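Local coordinates for protein bacterioferritin (Rhodobacter capsulatus, PDB 1JGC) that probably stores iron, oxidising Fe(2+) with dioxygen at a ferroxidase centre and laying down the Fe(3+) mineral inside a hollow shell of 24 subunits, at residues Glu9-Ala14 with Ile59-Phe64; Leu19-Gln24 with Ile49-His54; Glu85-Asp90 with Asp132-Gln137. One frame throughout, in Å; residues are numbered along the deposited sequence.

The three contacts sample the two helical hairpins of a ferritin four-helix bundle. Contacts 1 and 2 both join helix 5-34 to helix 38-64, with centres 15 Å apart along that pair, and contact 2 falls within the stretch of sequence that contact 1 brackets. Contact 3 follows later in the chain and joins helix 83-111 to helix 114-144. Its centre is 16 Å from that of contact 2 and 27 Å from that of contact 1, across the middle of the chain. Q24 of contact 2 probably hydrogen-bonds to D90 and C89 of contact 3, tying the hairpins together. Contact 2 holds ferroxidase ligands and the heme ligand side by side on helix 38-64.

Contact 1. Residues Glu9-Ala14 with Ile59-Phe64; sequences EFLNAA and IARILF
L11 and I62 pack where the first hairpin of the ferritin bundle, helix 5-34 with helix 38-64, runs antiparallel well away from the centre of the chain. The CA atoms of these two residues are 6.8 Å apart, and their side chains overlap side by side, pointing opposite ways, with L11 CB 3.6 Å from I62 CG1. The axes of the two segments come within 9.8 Å at a crossing angle of -158°, a spacing that the side chains of L11 and I62 bridge. I62 carries its CG1 arm beside the backbone N (chi1 -74°) and stretches it straight out, which delivers CD1 to the amide of N12, 3.7 Å from N12 OD1 and 4.0 Å from N12 ND2. That amide is pinned by the loop that follows helix 38-64: N70 N bonds to N12 OD1, and N12 ND2 to H68 O. With an alanine in place of I62 the whole CG1-CD1 arm is gone, which would probably leave a gap beside L11 CB and the N12 amide. Farther along L11, its CD1 methyl lies 3.9 Å from R61 CG, touching only the aliphatic root of the arginine. Farther out, the guanidinium group of R61 forms salt bridges with D113 and with E128 of a neighbouring subunit, while L11 also packs on F120 of helix 114-144.

Contact 2. Residues Leu19-Gln24 with Ile49-His54; sequences LTAISQ and IEEMGH. With HEM (protoporphyrin IX containing Fe), chain D.
I22 and E51 bring the two backbones to a CA separation of 5.7 Å, on antiparallel helix segments whose axes approach to 8.4 Å with 161° between their directions. I22 CG1 lies 3.5 Å from E51 CB, and the extended tip of I22, CD1, reaches on to M52, 3.6 Å from M52 CG. The other branch of I22, CG2, also faces M52, near both CG and the terminal methyl CE. The A21 methyl covers E51 CG at 3.8 Å, so the carbon part of the glutamate is flanked by apolar groups while its carboxylate bends off toward the dinuclear iron site, which is metal-free in this crystal. There H54 ND1 makes a weak bond to E51 OE1 (3.3 Å, 161° at the hydrogen) and another weak one to E18. M52 points to another side of the helix, its CG beside the backbone N (chi1 -75°) and the chain extended at chi2, which puts SD 2.6 Å from the heme iron. M52 of a second subunit supplies the other sulfur ligand, making the heme a shared group of the dimer. L19 CD2 rests 3.6 Å from the vinyl carbon CAB of the heme, and I49 CG2 lies against the propionate carbon CBA. Helix 38-64 serves heme and ferroxidase centre from different flanks, with W26 of helix 5-34 packing on M52, and E127 and H130 of helix 114-144 facing the carboxylate of E51.

Contact 3. Residues Glu85-Asp90 with Asp132-Gln137; sequences ETLECD and DFLETQ
L134 meets L87 and D90 in the second hairpin of the ferritin four-helix bundle, where helix 83-111 and helix 114-144 run antiparallel, 10.0 Å apart at the closest point of these segments and crossing at -151°. Along the second segment, F133 takes little part: the carbon CG of Q137, one helical turn on, lies 3.6 Å above one face of its ring, toward the rim, and K43 makes a cation-pi contact with it. L134, holding CG beside its own backbone N (chi1 -69°), aims both methyls at helix 83-111 and divides them between two residues a turn apart. CD2 meets L87 CD2 at 4.0 Å, the two leucines lying obliquely to each other, and CD1 sits 3.9 Å from D90 CB, touching the aspartate on its carbon part. The carboxylate of D90 is taken up by Q24 of helix 5-34, so its polar end serves the link to the other hairpin. L134 is also close to the side chains of E94 and H130, both assigned as ligands of the second ferroxidase iron, absent from this crystal. E135 bonds to M1 of one neighbouring subunit and T136 to D34 O of another. Q137 starts toward helix 83-111, then bends at chi2 (-51°) and leads its amide off; of its side chain CB comes nearest, 4.4 Å from L87 CD1, beside the backbone O at 4.3 Å.

Contact 1. Residues Glu9-Ala14 with Ile59-Phe64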
loop_
_atom_site.group_PDB
_atom_site.type_symbol
_atom_site.label_atom_id
_atom_site.label_comp_id
_atom_site.label_asym_id
_atom_site.label_seq_id
_atom_site.Cartn_x
_atom_site.Cartn_y
_atom_site.Cartn_z
ATOM N N GLU A 9 50.970 -13.124 -28.165
ATOM C CA GLU A 9 50.948 -14.490 -28.661
ATOM C C GLU A 9 50.303 -15.379 -27.604
ATOM O O GLU A 9 49.443 -16.209 -27.907
ATOM C CB GLU A 9 52.369 -14.973 -28.935
ATOM C CG GLU A 9 52.709 -15.144 -30.397
ATOM C CD GLU A 9 54.202 -15.357 -30.616
ATOM O OE1 GLU A 9 54.786 -16.316 -30.034
ATOM O OE2 GLU A 9 54.792 -14.554 -31.371
ATOM N N PHE A 10 50.735 -15.204 -26.358
ATOM C CA PHE A 10 50.197 -15.983 -25.256
ATOM C C PHE A 10 48.697 -15.743 -25.105
ATOM O O PHE A 10 47.934 -16.693 -24.924
ATOM C CB PHE A 10 50.923 -15.634 -23.957
ATOM C CG PHE A 10 52.120 -16.508 -23.675
ATOM C CD1 PHE A 10 51.973 -17.888 -23.552
ATOM C CD2 PHE A 10 53.388 -15.951 -23.499
ATOM C CE1 PHE A 10 53.073 -18.705 -23.256
ATOM C CE2 PHE A 10 54.489 -16.756 -23.203
ATOM C CZ PHE A 10 54.331 -18.138 -23.080
ATOM N N LEU A 11 48.277 -14.479 -25.183
ATOM C CA LEU A 11 46.863 -14.137 -25.065
ATOM C C LEU A 11 46.039 -14.828 -26.166
ATOM O O LEU A 11 44.961 -15.362 -25.903
ATOM C CB LEU A 11 46.682 -12.613 -25.132
ATOM C CG LEU A 11 47.159 -11.865 -23.884
ATOM C CD1 LEU A 11 47.194 -10.362 -24.145
ATOM C CD2 LEU A 11 46.237 -12.204 -22.712
ATOM N N ASN A 12 46.554 -14.822 -27.395
ATOM C CA ASN A 12 45.857 -15.467 -28.497
ATOM C C ASN A 12 45.811 -16.982 -28.314
ATOM O O ASN A 12 44.886 -17.643 -28.776
ATOM C CB ASN A 12 46.520 -15.126 -29.826
ATOM C CG ASN A 12 45.790 -14.039 -30.569
ATOM O OD1 ASN A 12 44.575 -14.119 -30.775
ATOM N ND2 ASN A 12 46.520 -13.012 -30.982
ATOM N N ALA A 13 46.809 -17.539 -27.642
ATOM C CA ALA A 13 46.812 -18.974 -27.419
ATOM C C ALA A 13 45.770 -19.276 -26.344
ATOM O O ALA A 13 45.016 -20.242 -26.446
ATOM C CB ALA A 13 48.198 -19.452 -26.981
ATOM N N ALA A 14 45.728 -18.438 -25.316
ATOM C CA ALA A 14 44.760 -18.614 -24.249
ATOM C C ALA A 14 43.348 -18.482 -24.834
ATOM O O ALA A 14 42.434 -19.212 -24.451
ATOM C CB ALA A 14 44.989 -17.578 -23.172
ATOM N N ILE A 59 40.002 -10.998 -25.493
ATOM C CA ILE A 59 39.987 -10.330 -26.780
ATOM C C ILE A 59 40.158 -8.832 -26.554
ATOM O O ILE A 59 40.856 -8.158 -27.308
ATOM C CB ILE A 59 38.661 -10.592 -27.522
ATOM C CG1 ILE A 59 38.579 -12.066 -27.919
ATOM C CG2 ILE A 59 38.551 -9.685 -28.744
ATOM C CD1 ILE A 59 37.250 -12.475 -28.502
ATOM N N ALA A 60 39.526 -8.310 -25.508
ATOM C CA ALA A 60 39.623 -6.884 -25.206
ATOM C C ALA A 60 41.049 -6.489 -24.833
ATOM O O ALA A 60 41.545 -5.441 -25.241
ATOM C CB ALA A 60 38.664 -6.512 -24.076
ATOM N N ARG A 61 41.714 -7.338 -24.064
ATOM C CA ARG A 61 43.076 -7.046 -23.655
ATOM C C ARG A 61 43.990 -7.064 -24.870
ATOM O O ARG A 61 44.919 -6.264 -24.968
ATOM C CB ARG A 61 43.551 -8.070 -22.633
ATOM C CG ARG A 61 44.960 -7.846 -22.138
ATOM C CD ARG A 61 45.105 -6.523 -21.413
ATOM N NE ARG A 61 46.468 -6.344 -20.924
ATOM C CZ ARG A 61 46.917 -5.237 -20.346
ATOM N NH1 ARG A 61 46.107 -4.198 -20.176
ATOM N NH2 ARG A 61 48.183 -5.162 -19.954
ATOM N N ILE A 62 43.727 -7.976 -25.797
ATOM C CA ILE A 62 44.542 -8.069 -26.998
ATOM C C ILE A 62 44.415 -6.796 -27.834
ATOM O O ILE A 62 45.410 -6.248 -28.295
ATOM C CB ILE A 62 44.136 -9.281 -27.854
ATOM C CG1 ILE A 62 44.642 -10.570 -27.198
ATOM C CG2 ILE A 62 44.676 -9.126 -29.267
ATOM C CD1 ILE A 62 44.209 -11.842 -27.911
ATOM N N LEU A 63 43.192 -6.322 -28.027
ATOM C CA LEU A 63 42.989 -5.116 -28.818
ATOM C C LEU A 63 43.657 -3.918 -28.160
ATOM O O LEU A 63 44.259 -3.093 -28.831
ATOM C CB LEU A 63 41.498 -4.849 -29.009
ATOM C CG LEU A 63 40.772 -5.791 -29.969
ATOM C CD1 LEU A 63 39.290 -5.458 -29.981
ATOM C CD2 LEU A 63 41.363 -5.655 -31.358
ATOM N N PHE A 64 43.553 -3.825 -26.842
ATOM C CA PHE A 64 44.170 -2.721 -26.129
ATOM C C PHE A 64 45.683 -2.710 -26.346
ATOM O O PHE A 64 46.277 -1.647 -26.498
ATOM C CB PHE A 64 43.870 -2.824 -24.637
ATOM C CG PHE A 64 44.608 -1.823 -23.809
ATOM C CD1 PHE A 64 44.386 -0.466 -23.978
ATOM C CD2 PHE A 64 45.543 -2.237 -22.868
ATOM C CE1 PHE A 64 45.091 0.469 -23.215
ATOM C CE2 PHE A 64 46.247 -1.316 -22.109
ATOM C CZ PHE A 64 46.021 0.042 -22.283
#

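Contact 2. Residues Leu19-Gln24 with Ile49-His54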
loop_
_atom_site.group_PDB
_atom_site.type_symbol
_atom_site.label_atom_id
_atom_site.label_comp_id
_atom_site.label_asym_id
_atom_site.label_seq_id
_atom_site.Cartn_x
_atom_site.Cartn_y
_atom_site.Cartn_z
ATOM N N LEU A 19 38.080 -20.690 -26.562
ATOM C CA LEU A 19 37.090 -20.949 -27.603
ATOM C C LEU A 19 36.856 -22.450 -27.676
ATOM O O LEU A 19 35.755 -22.896 -27.976
ATOM C CB LEU A 19 37.575 -20.453 -28.964
ATOM C CG LEU A 19 37.750 -18.949 -29.168
ATOM C CD1 LEU A 19 38.326 -18.686 -30.554
ATOM C CD2 LEU A 19 36.414 -18.253 -29.009
ATOM N N THR A 20 37.901 -23.228 -27.400
ATOM C CA THR A 20 37.802 -24.679 -27.443
ATOM C C THR A 20 36.923 -25.146 -26.289
ATOM O O THR A 20 36.001 -25.943 -26.480
ATOM C CB THR A 20 39.199 -25.353 -27.330
ATOM O OG1 THR A 20 40.048 -24.879 -28.381
ATOM C CG2 THR A 20 39.080 -26.855 -27.449
ATOM N N ALA A 21 37.207 -24.644 -25.092
ATOM C CA ALA A 21 36.426 -25.005 -23.915
ATOM C C ALA A 21 34.944 -24.638 -24.102
ATOM O O ALA A 21 34.054 -25.416 -23.766
ATOM C CB ALA A 21 36.989 -24.308 -22.677
ATOM N N ILE A 22 34.679 -23.455 -24.642
ATOM C CA ILE A 22 33.306 -23.032 -24.859
ATOM C C ILE A 22 32.535 -24.075 -25.653
ATOM O O ILE A 22 31.466 -24.513 -25.240
ATOM C CB ILE A 22 33.243 -21.692 -25.620
ATOM C CG1 ILE A 22 33.812 -20.574 -24.753
ATOM C CG2 ILE A 22 31.812 -21.386 -26.024
ATOM C CD1 ILE A 22 33.926 -19.264 -25.474
ATOM N N SER A 23 33.073 -24.477 -26.796
ATOM C CA SER A 23 32.388 -25.452 -27.622
ATOM C C SER A 23 32.327 -26.831 -26.994
ATOM O O SER A 23 31.335 -27.543 -27.159
ATOM C CB SER A 23 33.048 -25.537 -28.990
ATOM O OG SER A 23 32.872 -24.321 -29.686
ATOM N N GLN A 24 33.375 -27.213 -26.271
ATOM C CA GLN A 24 33.383 -28.525 -25.649
ATOM C C GLN A 24 32.301 -28.597 -24.575
ATOM O O GLN A 24 31.578 -29.582 -24.489
ATOM C CB GLN A 24 34.762 -28.836 -25.053
ATOM C CG GLN A 24 34.897 -30.257 -24.509
ATOM C CD GLN A 24 36.312 -30.574 -24.052
ATOM O OE1 GLN A 24 37.243 -30.639 -24.859
ATOM N NE2 GLN A 24 36.481 -30.767 -22.753
ATOM N N ILE A 49 29.306 -20.731 -20.601
ATOM C CA ILE A 49 29.057 -19.295 -20.572
ATOM C C ILE A 49 30.129 -18.564 -19.745
ATOM O O ILE A 49 30.394 -17.387 -19.964
ATOM C CB ILE A 49 27.623 -19.010 -20.046
ATOM C CG1 ILE A 49 26.618 -19.551 -21.067
ATOM C CG2 ILE A 49 27.404 -17.524 -19.838
ATOM C CD1 ILE A 49 25.173 -19.346 -20.717
ATOM N N GLU A 50 30.757 -19.259 -18.803
ATOM C CA GLU A 50 31.824 -18.635 -18.029
ATOM C C GLU A 50 32.999 -18.424 -18.975
ATOM O O GLU A 50 33.596 -17.349 -19.007
ATOM C CB GLU A 50 32.278 -19.529 -16.872
ATOM C CG GLU A 50 31.565 -19.263 -15.553
ATOM C CD GLU A 50 32.119 -20.113 -14.396
ATOM O OE1 GLU A 50 33.358 -20.023 -14.118
ATOM O OE2 GLU A 50 31.313 -20.863 -13.771
ATOM N N GLU A 51 33.328 -19.454 -19.750
ATOM C CA GLU A 51 34.432 -19.359 -20.681
ATOM C C GLU A 51 34.194 -18.272 -21.721
ATOM O O GLU A 51 35.131 -17.623 -22.174
ATOM C CB GLU A 51 34.669 -20.705 -21.373
ATOM C CG GLU A 51 35.114 -21.818 -20.431
ATOM C CD GLU A 51 36.312 -21.420 -19.579
ATOM O OE1 GLU A 51 37.335 -20.971 -20.147
ATOM O OE2 GLU A 51 36.227 -21.558 -18.339
ATOM N N MET A 52 32.944 -18.082 -22.116
ATOM C CA MET A 52 32.641 -17.053 -23.092
ATOM C C MET A 52 33.096 -15.729 -22.503
ATOM O O MET A 52 33.669 -14.890 -23.198
ATOM C CB MET A 52 31.142 -17.022 -23.384
ATOM C CG MET A 52 30.663 -18.177 -24.254
ATOM S SD MET A 52 28.853 -18.273 -24.389
ATOM C CE MET A 52 28.606 -20.034 -24.170
ATOM N N GLY A 53 32.852 -15.555 -21.209
ATOM C CA GLY A 53 33.254 -14.335 -20.536
ATOM C C GLY A 53 34.765 -14.153 -20.546
ATOM O O GLY A 53 35.266 -13.051 -20.774
ATOM N N HIS A 54 35.494 -15.232 -20.287
ATOM C CA HIS A 54 36.952 -15.188 -20.287
ATOM C C HIS A 54 37.432 -14.772 -21.670
ATOM O O HIS A 54 38.268 -13.884 -21.804
ATOM C CB HIS A 54 37.530 -16.569 -19.945
ATOM C CG HIS A 54 37.289 -16.994 -18.530
ATOM N ND1 HIS A 54 37.388 -18.307 -18.122
ATOM C CD2 HIS A 54 36.984 -16.277 -17.423
ATOM C CE1 HIS A 54 37.155 -18.380 -16.823
ATOM N NE2 HIS A 54 36.907 -17.162 -16.374
HETATM C CHA HEM D . 25.736 -15.834 -24.449
HETATM C CHB HEM D . 30.115 -14.494 -26.047
HETATM C CHC HEM D . 30.326 -18.573 -28.568
HETATM C CHD HEM D . 25.751 -19.587 -27.497
HETATM C C1A HEM D . 26.995 -15.238 -24.514
HETATM C C2A HEM D . 27.652 -14.424 -23.510
HETATM C C3A HEM D . 28.674 -13.757 -24.155
HETATM C C4A HEM D . 28.931 -14.545 -25.340
HETATM C CMA HEM D . 29.544 -12.618 -23.595
HETATM C CAA HEM D . 27.536 -14.506 -21.988
HETATM C CBA HEM D . 26.165 -14.377 -21.349
HETATM C CGA HEM D . 25.553 -13.015 -21.551
HETATM O O1A HEM D . 24.398 -12.823 -21.103
HETATM O O2A HEM D . 26.222 -12.140 -22.152
HETATM C C1B HEM D . 30.583 -15.495 -26.876
HETATM C C2B HEM D . 31.904 -15.529 -27.481
HETATM C C3B HEM D . 31.952 -16.653 -28.266
HETATM C C4B HEM D . 30.686 -17.356 -28.038
HETATM C CMB HEM D . 33.043 -14.532 -27.269
HETATM C CAB HEM D . 33.063 -17.019 -29.023
HETATM C CBB HEM D . 33.039 -17.567 -30.295
HETATM C C1C HEM D . 29.147 -19.263 -28.398
HETATM C C2C HEM D . 28.917 -20.607 -28.888
HETATM C C3C HEM D . 27.613 -20.927 -28.580
HETATM C C4C HEM D . 27.055 -19.731 -27.948
HETATM C CMC HEM D . 29.952 -21.494 -29.601
HETATM C CAC HEM D . 26.967 -22.150 -28.777
HETATM C CBC HEM D . 27.247 -23.089 -29.757
HETATM C C1D HEM D . 25.302 -18.619 -26.618
HETATM C C2D HEM D . 23.969 -18.589 -26.033
HETATM C C3D HEM D . 23.945 -17.517 -25.162
HETATM C C4D HEM D . 25.290 -16.925 -25.183
HETATM C CMD HEM D . 22.807 -19.547 -26.326
HETATM C CAD HEM D . 22.658 -17.033 -24.487
HETATM C CBD HEM D . 22.540 -17.177 -22.981
HETATM C CGD HEM D . 21.134 -16.861 -22.467
HETATM O O1D HEM D . 20.577 -15.801 -22.849
HETATM O O2D HEM D . 20.595 -17.669 -21.671
HETATM N NA HEM D . 27.969 -15.554 -25.448
HETATM N NB HEM D . 29.859 -16.649 -27.183
HETATM N NC HEM D . 28.062 -18.796 -27.697
HETATM N ND HEM D . 26.100 -17.597 -26.096
HETATM FE FE HEM D . 28.010 -17.161 -26.571
#

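Contact 3. Residues Glu85-Asp90 with Asp132-Gln137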
loop_
_atom_site.group_PDB
_atom_site.type_symbol
_atom_site.label_atom_id
_atom_site.label_comp_id
_atom_site.label_asym_id
_atom_site.label_seq_id
_atom_site.Cartn_x
_atom_site.Cartn_y
_atom_site.Cartn_z
ATOM N N GLU A 85 32.846 -39.961 -19.090
ATOM C CA GLU A 85 33.841 -39.517 -20.065
ATOM C C GLU A 85 33.851 -38.000 -20.242
ATOM O O GLU A 85 34.925 -37.402 -20.407
ATOM C CB GLU A 85 33.609 -40.156 -21.442
ATOM C CG GLU A 85 33.943 -41.622 -21.539
ATOM C CD GLU A 85 33.013 -42.484 -20.684
ATOM O OE1 GLU A 85 31.761 -42.350 -20.820
ATOM O OE2 GLU A 85 33.538 -43.303 -19.873
ATOM N N THR A 86 32.668 -37.379 -20.233
ATOM C CA THR A 86 32.595 -35.927 -20.411
ATOM C C THR A 86 33.301 -35.225 -19.251
ATOM O O THR A 86 33.954 -34.195 -19.441
ATOM C CB THR A 86 31.119 -35.418 -20.540
ATOM O OG1 THR A 86 30.369 -35.781 -19.379
ATOM C CG2 THR A 86 30.452 -36.023 -21.763
ATOM N N LEU A 87 33.182 -35.793 -18.053
ATOM C CA LEU A 87 33.849 -35.214 -16.895
ATOM C C LEU A 87 35.348 -35.345 -17.129
ATOM O O LEU A 87 36.110 -34.418 -16.865
ATOM C CB LEU A 87 33.460 -35.956 -15.610
ATOM C CG LEU A 87 32.010 -35.823 -15.155
ATOM C CD1 LEU A 87 31.793 -36.628 -13.895
ATOM C CD2 LEU A 87 31.695 -34.362 -14.908
ATOM N N GLU A 88 35.759 -36.504 -17.637
ATOM C CA GLU A 88 37.161 -36.762 -17.913
ATOM C C GLU A 88 37.686 -35.820 -18.985
ATOM O O GLU A 88 38.756 -35.218 -18.840
ATOM C CB GLU A 88 37.358 -38.219 -18.353
ATOM C CG GLU A 88 37.131 -39.242 -17.247
ATOM C CD GLU A 88 38.144 -39.106 -16.103
ATOM O OE1 GLU A 88 38.643 -37.966 -15.869
ATOM O OE2 GLU A 88 38.433 -40.141 -15.426
ATOM N N CYS A 89 36.936 -35.686 -20.065
ATOM C CA CYS A 89 37.367 -34.803 -21.127
ATOM C C CYS A 89 37.461 -33.354 -20.663
ATOM O O CYS A 89 38.416 -32.653 -21.016
ATOM C CB CYS A 89 36.433 -34.914 -22.324
ATOM S SG CYS A 89 36.597 -36.486 -23.183
ATOM N N ASP A 90 36.494 -32.896 -19.871
ATOM C CA ASP A 90 36.550 -31.517 -19.397
ATOM C C ASP A 90 37.750 -31.335 -18.472
ATOM O O ASP A 90 38.466 -30.325 -18.547
ATOM C CB ASP A 90 35.250 -31.120 -18.682
ATOM C CG ASP A 90 34.058 -31.043 -19.634
ATOM O OD1 ASP A 90 34.241 -30.604 -20.791
ATOM O OD2 ASP A 90 32.935 -31.409 -19.226
ATOM N N ASP A 132 38.713 -28.306 -9.131
ATOM C CA ASP A 132 38.261 -28.733 -7.812
ATOM C C ASP A 132 36.888 -29.385 -7.923
ATOM O O ASP A 132 36.650 -30.485 -7.408
ATOM C CB ASP A 132 38.196 -27.530 -6.870
ATOM C CG ASP A 132 37.842 -27.918 -5.443
ATOM O OD1 ASP A 132 37.881 -29.127 -5.111
ATOM O OD2 ASP A 132 37.532 -27.005 -4.641
ATOM N N PHE A 133 35.994 -28.694 -8.621
ATOM C CA PHE A 133 34.636 -29.169 -8.818
ATOM C C PHE A 133 34.584 -30.510 -9.565
ATOM O O PHE A 133 33.953 -31.463 -9.100
ATOM C CB PHE A 133 33.834 -28.109 -9.575
ATOM C CG PHE A 133 32.483 -28.573 -9.996
ATOM C CD1 PHE A 133 31.438 -28.632 -9.081
ATOM C CD2 PHE A 133 32.262 -28.995 -11.311
ATOM C CE1 PHE A 133 30.186 -29.105 -9.463
ATOM C CE2 PHE A 133 31.010 -29.472 -11.711
ATOM C CZ PHE A 133 29.965 -29.529 -10.784
ATOM N N LEU A 134 35.244 -30.578 -10.721
ATOM C CA LEU A 134 35.267 -31.797 -11.524
ATOM C C LEU A 134 35.857 -32.976 -10.754
ATOM O O LEU A 134 35.354 -34.092 -10.850
ATOM C CB LEU A 134 36.063 -31.572 -12.810
ATOM C CG LEU A 134 35.461 -30.631 -13.860
ATOM C CD1 LEU A 134 36.452 -30.420 -15.006
ATOM C CD2 LEU A 134 34.165 -31.225 -14.386
ATOM N N GLU A 135 36.921 -32.739 -9.989
ATOM C CA GLU A 135 37.525 -33.823 -9.223
ATOM C C GLU A 135 36.544 -34.335 -8.178
ATOM O O GLU A 135 36.445 -35.538 -7.945
ATOM C CB GLU A 135 38.822 -33.362 -8.546
ATOM C CG GLU A 135 39.929 -33.014 -9.529
ATOM C CD GLU A 135 41.225 -32.639 -8.839
ATOM O OE1 GLU A 135 41.159 -31.971 -7.780
ATOM O OE2 GLU A 135 42.310 -32.996 -9.360
ATOM N N THR A 136 35.810 -33.423 -7.557
ATOM C CA THR A 136 34.830 -33.816 -6.565
ATOM C C THR A 136 33.706 -34.601 -7.245
ATOM O O THR A 136 33.214 -35.587 -6.700
ATOM C CB THR A 136 34.273 -32.579 -5.838
ATOM O OG1 THR A 136 35.288 -32.064 -4.964
ATOM C CG2 THR A 136 33.022 -32.925 -5.030
ATOM N N GLN A 137 33.318 -34.185 -8.444
ATOM C CA GLN A 137 32.257 -34.875 -9.155
ATOM C C GLN A 137 32.682 -36.254 -9.632
ATOM O O GLN A 137 31.893 -37.197 -9.608
ATOM C CB GLN A 137 31.766 -34.034 -10.333
ATOM C CG GLN A 137 30.889 -32.880 -9.904
ATOM C CD GLN A 137 29.772 -33.332 -8.988
ATOM O OE1 GLN A 137 29.002 -34.228 -9.337
ATOM N NE2 GLN A 137 29.677 -32.720 -7.812
#